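PDB 1UF3: TT1561 protein from Thermus thermophilus, which binds calcium ions and, as a member of the calcineurin-like metallophosphoesterase superfamily, is predicted to act as a phosphoesterase, though its function is not established. Local coordinates for residues A[20-23]-A[24-28]. Residues are numbered along the deposited sequence; the frame is centred on the assembly and turned at random.
Sequences ALEK and FVKLA
With CG of Glu22 trans to its main-chain nitrogen (chi1 -173°) and CG of Lys26 beside its own (chi1 -64°), the two side chains, one helical turn apart, run alongside each other in the same direction. Both are extended beyond CG, and a salt bridge joins them, with a weak hydrogen bond, Lys26 NZ lying 3.3 Å from Glu22 OE2. The aliphatic part of the lysine also takes part: its CE lies 4.0 Å from CG of Glu22, while its CG rests 3.1 Å from Glu22 O. That carbonyl accepts the backbone N-H of Lys26 as well, the last of three successive i to i+4 bonds; the other two, Phe24 N to Ala20 O and Val25 N to Leu21 O, are both 2.8 Å long. These bonds run along helix 18-25, which, with helix 27-31 after it, lies in the connection from strand 7-12 to the parallel neighbouring strand 35-39 of the six-stranded sheet, a beta-alpha-beta crossover of the metallophosphoesterase fold. On the buried side, Leu21 CD1 makes a loose apolar contact with Phe24 CD2 at 4.4 Å. The leucine continues onto Phe55 and Ile58 of helix 49-59, whereas the phenylalanine side chain packs on Leu9, Thr11 and Tyr212 of the sheet. Leu27 N bonds to Phe24 O, three residues back. The branch carbon of Leu27 settles against the preceding turn, its CG 3.2 Å from Lys23 O, and its side chain also touches Tyr212.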
loop_
_atom_site.group_PDB
_atom_site.type_symbol
_atom_site.label_atom_id
_atom_site.label_comp_id
_atom_site.label_asym_id
_atom_site.label_seq_id
_atom_site.Cartn_x
_atom_site.Cartn_y
_atom_site.Cartn_z
ATOM N N ALA A 20 7.086 27.909 -10.355
ATOM C CA ALA A 20 6.903 27.758 -8.922
ATOM C C ALA A 20 5.770 26.744 -8.658
ATOM O O ALA A 20 5.898 25.863 -7.802
ATOM C CB ALA A 20 6.570 29.109 -8.299
ATOM N N LEU A 21 4.668 26.873 -9.394
ATOM C CA LEU A 21 3.535 25.960 -9.247
ATOM C C LEU A 21 3.999 24.528 -9.449
ATOM O O LEU A 21 3.641 23.628 -8.679
ATOM C CB LEU A 21 2.451 26.275 -10.268
ATOM C CG LEU A 21 1.197 25.402 -10.184
ATOM C CD1 LEU A 21 0.530 25.618 -8.848
ATOM C CD2 LEU A 21 0.237 25.762 -11.305
ATOM N N GLU A 22 4.813 24.310 -10.476
ATOM C CA GLU A 22 5.295 22.972 -10.737
ATOM C C GLU A 22 6.181 22.434 -9.618
ATOM O O GLU A 22 6.112 21.243 -9.288
ATOM C CB GLU A 22 6.061 22.901 -12.049
ATOM C CG GLU A 22 6.413 21.466 -12.378
ATOM C CD GLU A 22 7.209 21.317 -13.642
ATOM O OE1 GLU A 22 6.727 21.786 -14.700
ATOM O OE2 GLU A 22 8.314 20.720 -13.574
ATOM N N LYS A 23 7.031 23.295 -9.050
ATOM C CA LYS A 23 7.902 22.860 -7.957
ATOM C C LYS A 23 7.004 22.552 -6.755
ATOM O O LYS A 23 7.227 21.587 -6.025
ATOM C CB LYS A 23 8.905 23.960 -7.580
ATOM C CG LYS A 23 9.978 24.261 -8.641
ATOM C CD LYS A 23 10.749 25.537 -8.269
ATOM C CE LYS A 23 11.892 25.851 -9.231
ATOM N NZ LYS A 23 13.099 25.008 -9.005
ATOM N N PHE A 24 5.986 23.387 -6.576
ATOM C CA PHE A 24 5.020 23.248 -5.485
ATOM C C PHE A 24 4.336 21.881 -5.579
ATOM O O PHE A 24 4.266 21.140 -4.602
ATOM C CB PHE A 24 3.973 24.365 -5.573
ATOM C CG PHE A 24 2.857 24.247 -4.558
ATOM C CD1 PHE A 24 3.090 24.487 -3.207
ATOM C CD2 PHE A 24 1.577 23.871 -4.958
ATOM C CE1 PHE A 24 2.065 24.354 -2.255
ATOM C CE2 PHE A 24 0.535 23.734 -4.018
ATOM C CZ PHE A 24 0.784 23.976 -2.660
ATOM N N VAL A 25 3.847 21.558 -6.770
ATOM C CA VAL A 25 3.178 20.282 -7.017
ATOM C C VAL A 25 4.113 19.104 -6.763
ATOM O O VAL A 25 3.697 18.097 -6.178
ATOM C CB VAL A 25 2.624 20.233 -8.461
ATOM C CG1 VAL A 25 2.186 18.825 -8.829
ATOM C CG2 VAL A 25 1.456 21.192 -8.573
ATOM N N LYS A 26 5.372 19.226 -7.178
ATOM C CA LYS A 26 6.340 18.155 -6.963
ATOM C C LYS A 26 6.761 17.968 -5.504
ATOM O O LYS A 26 7.502 17.043 -5.178
ATOM C CB LYS A 26 7.579 18.384 -7.817
ATOM C CG LYS A 26 7.290 18.333 -9.285
ATOM C CD LYS A 26 8.564 18.113 -10.073
ATOM C CE LYS A 26 8.274 18.001 -11.553
ATOM N NZ LYS A 26 9.540 17.902 -12.342
ATOM N N LEU A 27 6.284 18.839 -4.626
ATOM C CA LEU A 27 6.606 18.740 -3.210
ATOM C C LEU A 27 5.696 17.736 -2.518
ATOM O O LEU A 27 6.062 17.158 -1.495
ATOM C CB LEU A 27 6.369 20.070 -2.498
ATOM C CG LEU A 27 7.070 21.360 -2.870
ATOM C CD1 LEU A 27 6.443 22.452 -2.034
ATOM C CD2 LEU A 27 8.549 21.266 -2.597
ATOM N N ALA A 28 4.493 17.574 -3.062
ATOM C CA ALA A 28 3.499 16.710 -2.456
ATOM C C ALA A 28 3.935 15.279 -2.154
ATOM O O ALA A 28 3.754 14.818 -1.040
ATOM C CB ALA A 28 2.206 16.717 -3.308
#